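Local coordinates for glycosyl hydrolases family 31 family protein (Aspergillus niger, PDB 6DRU) that hydrolyses the terminal alpha-xylosyl residues of xyloglucan oligosaccharides, releasing alpha-xylose from the non-reducing-end glucose, at residues A[38-43]-A[212-217]; A[287-292]-A[323-328]; A[545-550]-A[649-654]. All blocks are in the same frame, centred on the assembly; numbering follows the deposited sequence.

The three contacts lie in different parts of this GH31 enzyme and follow one another in series along the chain. Contact 1 lies in the N-terminal beta-rich part, contact 2 within the TIM barrel, and contact 3 where a barrel helix meets the C-terminal beta domain. Their centres are about 35 Å (1 to 2), 34 Å (2 to 3) and 44 Å (1 to 3) apart, and none touches another; contacts 1 and 3 fall on opposite sides of the chain's centre. Contact 2 alone reaches the substrate pocket: the Trp325 side chain comes about 4 Å from the bound xylose and about 3 Å from that of Asp395, the probable active-site residue, at nearest atoms.

Contact 1: residues A[38-43]-A[212-217]; sequences PPSGNE and STTLVD
Pro39 and Glu43 meet Thr214 and Leu215 at the rim of the N-terminal beta-sandwich, where a loop following strand 28-35 folds over the corner between strands 205-213 and 216-222. Those two strands belong to different sheets, and Val216 pairs by backbone with Ala33, so the loop covers a crossing from one sheet to the next. The tight part joins an apolar pair to a gripped carboxylate. Leu215 CD2 lies 4.0 Å from Pro39 CB and 4.1 Å from Pro39 CG, and both residues also rest on Trp34. With CG anti to the backbone N (chi1 170°), the leucine branch extends toward the loop, and Leu215 CD2 lies 4.2 Å from Glu43 CD.

Thr214 OG1 donates to Glu43 OE2 at 2.9 Å, using the anti lone pair of that oxygen, while Ser40 N donates to its syn lone pair at 2.9 Å. Gly41 N donates to Glu43 OE1 at 3.0 Å, on the syn side but out of the carboxylate plane. Three donors thus hold the carboxylate, two from its own loop and one from the corner, which fixes its rotation; the bend at chi2 (87°) turns the chain back toward those amides.

The loose edge is the Ser40 side: Ser40 OG comes no nearer to Thr214 OG1 than 4.4 Å, and Gly41 and Asn42 are exposed at the turn of the loop. There Ser40 packs on Asn42 of a second subunit, and Pro38 on its Ala428. Within the corner itself, Thr213 OG1 donates to Leu215 O at 3.0 Å, the hydroxyl standing 43° out of the carbonyl plane.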
loop_
_atom_site.group_PDB
_atom_site.type_symbol
_atom_site.label_atom_id
_atom_site.label_comp_id
_atom_site.label_asym_id
_atom_site.label_seq_id
_atom_site.Cartn_x
_atom_site.Cartn_y
_atom_site.Cartn_z
ATOM N N PRO A 38 1.332 16.571 14.166
ATOM C CA PRO A 38 0.808 16.577 15.536
ATOM C C PRO A 38 -0.493 15.800 15.627
ATOM O O PRO A 38 -1.147 15.546 14.602
ATOM C CB PRO A 38 0.586 18.072 15.822
ATOM C CG PRO A 38 1.420 18.789 14.810
ATOM C CD PRO A 38 1.388 17.924 13.594
ATOM N N PRO A 39 -0.904 15.403 16.832
ATOM C CA PRO A 39 -2.145 14.632 16.968
ATOM C C PRO A 39 -3.351 15.429 16.496
ATOM O O PRO A 39 -3.466 16.630 16.750
ATOM C CB PRO A 39 -2.220 14.339 18.470
ATOM C CG PRO A 39 -0.819 14.471 18.958
ATOM C CD PRO A 39 -0.192 15.537 18.114
ATOM N N SER A 40 -4.251 14.743 15.787
ATOM C CA SER A 40 -5.483 15.377 15.332
ATOM C C SER A 40 -6.325 15.872 16.501
ATOM O O SER A 40 -7.045 16.869 16.371
ATOM C CB SER A 40 -6.292 14.396 14.484
ATOM O OG SER A 40 -5.450 13.642 13.628
ATOM N N GLY A 41 -6.252 15.194 17.644
ATOM C CA GLY A 41 -7.132 15.461 18.756
ATOM C C GLY A 41 -8.384 14.615 18.777
ATOM O O GLY A 41 -9.090 14.603 19.793
ATOM N N ASN A 42 -8.678 13.904 17.688
ATOM C CA ASN A 42 -9.829 13.016 17.605
ATOM C C ASN A 42 -9.439 11.548 17.717
ATOM O O ASN A 42 -10.209 10.676 17.301
ATOM C CB ASN A 42 -10.595 13.262 16.303
ATOM C CG ASN A 42 -9.701 13.206 15.076
ATOM O OD1 ASN A 42 -9.152 12.156 14.737
ATOM N ND2 ASN A 42 -9.566 14.337 14.393
ATOM N N GLU A 43 -8.257 11.257 18.254
ATOM C CA GLU A 43 -7.871 9.873 18.482
ATOM C C GLU A 43 -8.729 9.257 19.580
ATOM O O GLU A 43 -9.210 9.946 20.486
ATOM C CB GLU A 43 -6.390 9.782 18.857
ATOM C CG GLU A 43 -5.426 10.070 17.713
ATOM C CD GLU A 43 -5.118 11.547 17.553
ATOM O OE1 GLU A 43 -5.549 12.344 18.416
ATOM O OE2 GLU A 43 -4.441 11.913 16.566
ATOM N N SER A 212 -1.990 0.623 12.084
ATOM C CA SER A 212 -2.151 1.940 11.484
ATOM C C SER A 212 -2.628 2.896 12.562
ATOM O O SER A 212 -3.617 2.617 13.246
ATOM C CB SER A 212 -3.141 1.904 10.315
ATOM O OG SER A 212 -3.379 3.205 9.804
ATOM N N THR A 213 -1.924 4.013 12.714
ATOM C CA THR A 213 -2.265 4.985 13.742
ATOM C C THR A 213 -1.638 6.322 13.382
ATOM O O THR A 213 -0.792 6.417 12.490
ATOM C CB THR A 213 -1.799 4.524 15.127
ATOM O OG1 THR A 213 -2.246 5.454 16.120
ATOM C CG2 THR A 213 -0.280 4.434 15.173
ATOM N N THR A 214 -2.074 7.361 14.091
ATOM C CA THR A 214 -1.480 8.684 13.987
ATOM C C THR A 214 -0.812 9.122 15.280
ATOM O O THR A 214 -0.296 10.244 15.344
ATOM C CB THR A 214 -2.535 9.721 13.580
ATOM O OG1 THR A 214 -3.469 9.906 14.653
ATOM C CG2 THR A 214 -3.282 9.260 12.334
ATOM N N LEU A 215 -0.798 8.269 16.305
ATOM C CA LEU A 215 -0.289 8.628 17.622
ATOM C C LEU A 215 -0.128 7.391 18.497
ATOM O O LEU A 215 -1.044 6.567 18.587
ATOM C CB LEU A 215 -1.224 9.630 18.303
ATOM C CG LEU A 215 -0.948 9.914 19.781
ATOM C CD1 LEU A 215 0.411 10.567 19.955
ATOM C CD2 LEU A 215 -2.047 10.776 20.382
ATOM N N VAL A 216 1.027 7.255 19.147
ATOM C CA VAL A 216 1.283 6.181 20.099
ATOM C C VAL A 216 1.027 6.715 21.501
ATOM O O VAL A 216 1.378 7.860 21.814
ATOM C CB VAL A 216 2.719 5.641 19.958
ATOM C CG1 VAL A 216 2.948 4.477 20.905
ATOM C CG2 VAL A 216 2.981 5.215 18.525
ATOM N N ASP A 217 0.414 5.889 22.349
ATOM C CA ASP A 217 -0.024 6.334 23.669
ATOM C C ASP A 217 -0.004 5.151 24.624
ATOM O O ASP A 217 -0.668 4.140 24.373
ATOM C CB ASP A 217 -1.429 6.946 23.587
ATOM C CG ASP A 217 -1.886 7.563 24.898
ATOM O OD1 ASP A 217 -1.081 7.633 25.851
ATOM O OD2 ASP A 217 -3.058 7.991 24.971
#

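Contact 2: residues A[287-292]-A[323-328]; sequences QSWAHQ and SLWPSV. With NAG (2-acetamido-2-deoxy-beta-D-glucopyranose), chain D.
Ser327 OG donates to Gln292 OE1 at 2.7 Å, the shortest polar link between the 287-292 loop and strand 319-328 of the TIM barrel. The hydroxyl is tilted only 16° from the amide's carbonyl plane, at a C=O...O angle of 133°. The chain of Gln292, extended beyond CG, delivers the amide to the serine, and Gln292 NE2 is hydrogen-bonded to Trp357 O, so both ends of the group are held. Close by, Val328 CA makes a CA-H...O contact with Gln292 O at 3.4 Å.

Trp289 fills the middle of the interface. Trp289 CZ3 lies 3.5 Å from Ser323 O, which sits at the ring edge in plane, and Trp289 CH2 comes 3.9 Å from Trp325 CD1. The two indoles meet obliquely, planes at 56°. A water donates to Ser323 O at 2.6 Å and is also hydrogen-bonded to Ser288 OG, so it bridges the two segments. On the outer side, Trp289 O takes a weak bond from O6 of a glycan N-acetylglucosamine.

Trp325 belongs to the xylose pocket, touching the sugar, and its NE1 makes a weak hydrogen bond to the probable active-site residue Asp395. Ser327 OG lies in plane at the edge of the Trp325 ring, and Trp289 CH2 touches Trp325 CD1 obliquely. The arrangement is therefore consistent with a second shell in which the loop helps position a pocket tryptophan.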
loop_
_atom_site.group_PDB
_atom_site.type_symbol
_atom_site.label_atom_id
_atom_site.label_comp_id
_atom_site.label_asym_id
_atom_site.label_seq_id
_atom_site.Cartn_x
_atom_site.Cartn_y
_atom_site.Cartn_z
ATOM N N GLN A 287 -31.613 -16.268 16.586
ATOM C CA GLN A 287 -32.504 -16.848 15.580
ATOM C C GLN A 287 -33.978 -16.684 15.939
ATOM O O GLN A 287 -34.839 -17.358 15.363
ATOM C CB GLN A 287 -32.177 -18.325 15.332
ATOM C CG GLN A 287 -30.743 -18.579 14.889
ATOM C CD GLN A 287 -30.440 -18.001 13.518
ATOM O OE1 GLN A 287 -30.199 -16.803 13.374
ATOM N NE2 GLN A 287 -30.452 -18.855 12.502
ATOM N N SER A 288 -34.286 -15.792 16.877
ATOM C CA SER A 288 -35.655 -15.519 17.289
ATOM C C SER A 288 -36.271 -14.349 16.534
ATOM O O SER A 288 -37.362 -13.898 16.896
ATOM C CB SER A 288 -35.704 -15.251 18.795
ATOM O OG SER A 288 -34.704 -14.323 19.179
ATOM N N TRP A 289 -35.603 -13.857 15.498
ATOM C CA TRP A 289 -36.064 -12.731 14.702
ATOM C C TRP A 289 -36.509 -13.207 13.326
ATOM O O TRP A 289 -36.244 -14.339 12.912
ATOM C CB TRP A 289 -34.958 -11.679 14.570
ATOM C CG TRP A 289 -33.620 -12.279 14.258
ATOM C CD1 TRP A 289 -33.210 -12.799 13.063
ATOM C CD2 TRP A 289 -32.515 -12.426 15.159
ATOM N NE1 TRP A 289 -31.919 -13.261 13.165
ATOM C CE2 TRP A 289 -31.470 -13.042 14.441
ATOM C CE3 TRP A 289 -32.309 -12.096 16.502
ATOM C CZ2 TRP A 289 -30.237 -13.334 15.021
ATOM C CZ3 TRP A 289 -31.085 -12.386 17.076
ATOM C CH2 TRP A 289 -30.065 -12.998 16.335
ATOM N N ALA A 290 -37.194 -12.316 12.609
ATOM C CA ALA A 290 -37.616 -12.633 11.250
ATOM C C ALA A 290 -36.469 -12.475 10.259
ATOM O O ALA A 290 -36.283 -13.326 9.382
ATOM C CB ALA A 290 -38.799 -11.751 10.849
ATOM N N HIS A 291 -35.693 -11.400 10.385
ATOM C CA HIS A 291 -34.568 -11.145 9.498
ATOM C C HIS A 291 -33.402 -10.580 10.299
ATOM O O HIS A 291 -33.593 -9.960 11.349
ATOM C CB HIS A 291 -34.943 -10.170 8.372
ATOM C CG HIS A 291 -36.245 -10.487 7.703
ATOM N ND1 HIS A 291 -37.417 -9.827 8.009
ATOM C CD2 HIS A 291 -36.560 -11.389 6.745
ATOM C CE1 HIS A 291 -38.398 -10.310 7.267
ATOM N NE2 HIS A 291 -37.904 -11.259 6.491
ATOM N N GLN A 292 -32.192 -10.799 9.787
ATOM C CA GLN A 292 -30.990 -10.230 10.390
ATOM C C GLN A 292 -31.013 -8.717 10.215
ATOM O O GLN A 292 -30.939 -8.213 9.089
ATOM C CB GLN A 292 -29.740 -10.827 9.753
ATOM C CG GLN A 292 -29.488 -12.279 10.095
ATOM C CD GLN A 292 -28.222 -12.805 9.450
ATOM O OE1 GLN A 292 -27.119 -12.585 9.949
ATOM N NE2 GLN A 292 -28.375 -13.497 8.327
ATOM N N SER A 323 -31.450 -11.858 22.805
ATOM C CA SER A 323 -30.225 -11.854 22.021
ATOM C C SER A 323 -30.373 -10.994 20.773
ATOM O O SER A 323 -31.452 -10.899 20.182
ATOM C CB SER A 323 -29.841 -13.280 21.615
ATOM O OG SER A 323 -28.848 -13.279 20.604
ATOM N N LEU A 324 -29.268 -10.366 20.376
ATOM C CA LEU A 324 -29.213 -9.617 19.130
ATOM C C LEU A 324 -27.818 -9.746 18.536
ATOM O O LEU A 324 -26.821 -9.747 19.265
ATOM C CB LEU A 324 -29.570 -8.138 19.333
ATOM C CG LEU A 324 -28.663 -7.292 20.229
ATOM C CD1 LEU A 324 -28.477 -5.903 19.642
ATOM C CD2 LEU A 324 -29.239 -7.203 21.632
ATOM N N TRP A 325 -27.758 -9.872 17.215
ATOM C CA TRP A 325 -26.508 -9.911 16.478
ATOM C C TRP A 325 -26.290 -8.595 15.735
ATOM O O TRP A 325 -27.255 -7.913 15.378
ATOM C CB TRP A 325 -26.486 -11.066 15.471
ATOM C CG TRP A 325 -26.120 -12.389 16.064
ATOM C CD1 TRP A 325 -26.304 -12.791 17.353
ATOM C CD2 TRP A 325 -25.503 -13.488 15.384
ATOM N NE1 TRP A 325 -25.841 -14.074 17.519
ATOM C CE2 TRP A 325 -25.344 -14.525 16.323
ATOM C CE3 TRP A 325 -25.070 -13.696 14.071
ATOM C CZ2 TRP A 325 -24.773 -15.750 15.992
ATOM C CZ3 TRP A 325 -24.502 -14.913 13.744
ATOM C CH2 TRP A 325 -24.358 -15.925 14.701
ATOM N N PRO A 326 -25.034 -8.208 15.493
ATOM C CA PRO A 326 -24.767 -6.956 14.774
ATOM C C PRO A 326 -24.933 -7.058 13.267
ATOM O O PRO A 326 -24.749 -6.050 12.574
ATOM C CB PRO A 326 -23.307 -6.663 15.145
ATOM C CG PRO A 326 -22.704 -8.014 15.322
ATOM C CD PRO A 326 -23.791 -8.886 15.905
ATOM N N SER A 327 -25.282 -8.229 12.745
ATOM C CA SER A 327 -25.374 -8.429 11.308
ATOM C C SER A 327 -26.691 -7.889 10.765
ATOM O O SER A 327 -27.735 -7.948 11.423
ATOM C CB SER A 327 -25.243 -9.914 10.966
ATOM O OG SER A 327 -26.185 -10.685 11.687
ATOM N N VAL A 328 -26.633 -7.365 9.541
ATOM C CA VAL A 328 -27.806 -6.866 8.837
ATOM C C VAL A 328 -27.822 -7.476 7.445
ATOM O O VAL A 328 -26.813 -7.437 6.734
ATOM C CB VAL A 328 -27.809 -5.328 8.747
ATOM C CG1 VAL A 328 -29.016 -4.843 7.958
ATOM C CG2 VAL A 328 -27.784 -4.711 10.137
HETATM C C1 NAG D . -32.412 -18.589 9.116
HETATM C C2 NAG D . -32.951 -19.948 8.714
HETATM C C3 NAG D . -34.418 -20.119 8.900
HETATM C C4 NAG D . -34.922 -19.472 10.172
HETATM C C5 NAG D . -34.389 -18.064 10.283
HETATM C C6 NAG D . -34.898 -17.420 11.553
HETATM C C7 NAG D . -31.441 -20.810 6.960
HETATM C C8 NAG D . -31.129 -21.009 5.492
HETATM N N2 NAG D . -32.637 -20.150 7.343
HETATM O O3 NAG D . -34.727 -21.494 8.883
HETATM O O4 NAG D . -36.328 -19.439 10.146
HETATM O O5 NAG D . -32.987 -18.136 10.314
HETATM O O6 NAG D . -33.947 -16.496 12.031
HETATM O O7 NAG D . -30.671 -21.217 7.806
HETATM O O HOH W 1 -34.039 -11.283 20.086
#

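Contact 3: residues A[545-550]-A[649-654]; sequences LAWTTF and LLVSPV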
loop_
_atom_site.group_PDB
_atom_site.type_symbol
_atom_site.label_atom_id
_atom_site.label_comp_id
_atom_site.label_asym_id
_atom_site.label_seq_id
_atom_site.Cartn_x
_atom_site.Cartn_y
_atom_site.Cartn_z
ATOM N N LEU A 545 -21.650 -27.054 36.789
ATOM C CA LEU A 545 -22.674 -26.206 37.393
ATOM C C LEU A 545 -22.303 -25.818 38.818
ATOM O O LEU A 545 -22.600 -24.703 39.264
ATOM C CB LEU A 545 -24.026 -26.926 37.359
ATOM C CG LEU A 545 -25.319 -26.156 37.654
ATOM C CD1 LEU A 545 -25.588 -26.032 39.148
ATOM C CD2 LEU A 545 -25.283 -24.784 37.000
ATOM N N ALA A 546 -21.658 -26.728 39.552
ATOM C CA ALA A 546 -21.233 -26.415 40.912
ATOM C C ALA A 546 -20.204 -25.292 40.924
ATOM O O ALA A 546 -20.210 -24.443 41.823
ATOM C CB ALA A 546 -20.673 -27.667 41.587
ATOM N N TRP A 547 -19.314 -25.268 39.927
ATOM C CA TRP A 547 -18.288 -24.232 39.875
ATOM C C TRP A 547 -18.896 -22.859 39.623
ATOM O O TRP A 547 -18.441 -21.859 40.191
ATOM C CB TRP A 547 -17.258 -24.568 38.799
ATOM C CG TRP A 547 -16.244 -23.487 38.589
ATOM C CD1 TRP A 547 -15.601 -22.767 39.554
ATOM C CD2 TRP A 547 -15.762 -22.995 37.334
ATOM N NE1 TRP A 547 -14.744 -21.860 38.978
ATOM C CE2 TRP A 547 -14.825 -21.979 37.615
ATOM C CE3 TRP A 547 -16.029 -23.315 36.000
ATOM C CZ2 TRP A 547 -14.157 -21.283 36.612
ATOM C CZ3 TRP A 547 -15.365 -22.623 35.006
ATOM C CH2 TRP A 547 -14.439 -21.619 35.316
ATOM N N THR A 548 -19.923 -22.788 38.771
ATOM C CA THR A 548 -20.532 -21.502 38.450
ATOM C C THR A 548 -21.168 -20.844 39.666
ATOM O O THR A 548 -21.413 -19.633 39.641
ATOM C CB THR A 548 -21.575 -21.675 37.346
ATOM O OG1 THR A 548 -22.680 -22.440 37.846
ATOM C CG2 THR A 548 -20.968 -22.393 36.154
ATOM N N THR A 549 -21.443 -21.610 40.725
ATOM C CA THR A 549 -21.916 -21.008 41.968
ATOM C C THR A 549 -20.889 -20.041 42.540
ATOM O O THR A 549 -21.256 -19.022 43.134
ATOM C CB THR A 549 -22.240 -22.096 42.994
ATOM O OG1 THR A 549 -22.976 -23.151 42.360
ATOM C CG2 THR A 549 -23.067 -21.521 44.139
ATOM N N PHE A 550 -19.604 -20.340 42.364
ATOM C CA PHE A 550 -18.538 -19.509 42.906
ATOM C C PHE A 550 -17.836 -18.745 41.789
ATOM O O PHE A 550 -16.605 -18.758 41.685
ATOM C CB PHE A 550 -17.557 -20.372 43.700
ATOM C CG PHE A 550 -18.216 -21.174 44.786
ATOM C CD1 PHE A 550 -18.385 -20.639 46.052
ATOM C CD2 PHE A 550 -18.683 -22.456 44.536
ATOM C CE1 PHE A 550 -18.998 -21.368 47.050
ATOM C CE2 PHE A 550 -19.296 -23.190 45.531
ATOM C CZ PHE A 550 -19.455 -22.646 46.790
ATOM N N LEU A 649 -13.198 -17.078 50.409
ATOM C CA LEU A 649 -13.415 -18.398 49.831
ATOM C C LEU A 649 -12.267 -18.778 48.907
ATOM O O LEU A 649 -11.795 -17.955 48.119
ATOM C CB LEU A 649 -14.736 -18.439 49.061
ATOM C CG LEU A 649 -16.009 -18.320 49.901
ATOM C CD1 LEU A 649 -17.237 -18.291 49.009
ATOM C CD2 LEU A 649 -16.099 -19.466 50.894
ATOM N N LEU A 650 -11.820 -20.029 49.009
ATOM C CA LEU A 650 -10.838 -20.603 48.096
ATOM C C LEU A 650 -11.500 -21.748 47.342
ATOM O O LEU A 650 -11.939 -22.725 47.957
ATOM C CB LEU A 650 -9.599 -21.093 48.846
ATOM C CG LEU A 650 -8.576 -21.856 48.004
ATOM C CD1 LEU A 650 -7.670 -20.887 47.261
ATOM C CD2 LEU A 650 -7.757 -22.807 48.862
ATOM N N VAL A 651 -11.551 -21.638 46.016
ATOM C CA VAL A 651 -12.295 -22.564 45.170
ATOM C C VAL A 651 -11.322 -23.324 44.280
ATOM O O VAL A 651 -10.308 -22.771 43.839
ATOM C CB VAL A 651 -13.348 -21.816 44.323
ATOM C CG1 VAL A 651 -14.192 -22.793 43.516
ATOM C CG2 VAL A 651 -14.228 -20.948 45.213
ATOM N N SER A 652 -11.633 -24.596 44.022
ATOM C CA SER A 652 -10.845 -25.426 43.110
ATOM C C SER A 652 -11.773 -26.471 42.504
ATOM O O SER A 652 -12.126 -27.461 43.164
ATOM C CB SER A 652 -9.667 -26.088 43.818
ATOM O OG SER A 652 -8.970 -26.956 42.940
ATOM N N PRO A 653 -12.191 -26.288 41.253
ATOM C CA PRO A 653 -13.144 -27.226 40.649
ATOM C C PRO A 653 -12.501 -28.566 40.331
ATOM O O PRO A 653 -11.298 -28.666 40.082
ATOM C CB PRO A 653 -13.587 -26.512 39.364
ATOM C CG PRO A 653 -13.125 -25.095 39.510
ATOM C CD PRO A 653 -11.909 -25.146 40.371
ATOM N N VAL A 654 -13.332 -29.606 40.338
ATOM C CA VAL A 654 -12.899 -30.942 39.943
ATOM C C VAL A 654 -12.985 -31.044 38.426
ATOM O O VAL A 654 -14.068 -30.917 37.846
ATOM C CB VAL A 654 -13.746 -32.027 40.623
ATOM C CG1 VAL A 654 -13.438 -33.391 40.028
ATOM C CG2 VAL A 654 -13.493 -32.033 42.121
#
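Trp547, near the end of barrel helix 535-548, lays its indole against Pro653, just past strand 649-651 of the C-terminal beta domain. From the backbone outward, Trp547 CB comes first, 4.2 Å from Pro653 CB. With CG anti to the backbone N (chi1 174°), the ring is carried outward from the helix, and Trp547 CG lies 3.6 Å from Pro653 CG. Trp547 CD1 is the ring atom nearest to Pro653 CG, at 3.4 Å, and Val651 CG1 approaches Trp547 CD1 from the ring edge at 4.2 Å. Trp547 NE1, on the edge of the five-membered ring, also touches Pro653 CG and is hydrogen-bonded to Tyr643 OH. Trp547 CD2 and CE2 each have Pro653 CG as nearest partner, at 4.0 Å. Pro653 CG thus sits over the face of the five-membered ring of Trp547, 17° off its normal, a CH-pi contact.

Phe550 extends the apolar seam: Phe550 CB lies 3.7 Å from Val651 CG2, and Leu649 CD1 meets Phe550 CD1 at the ring edge, 3.9 Å away. Tyr643 OH is linked to Trp547 NE1 and Phe550 O, a ring nitrogen of the helix and a carbonyl oxygen from the loop after it. The direct contact is purely apolar, so a polar link across this domain junction runs instead through Tyr643 OH.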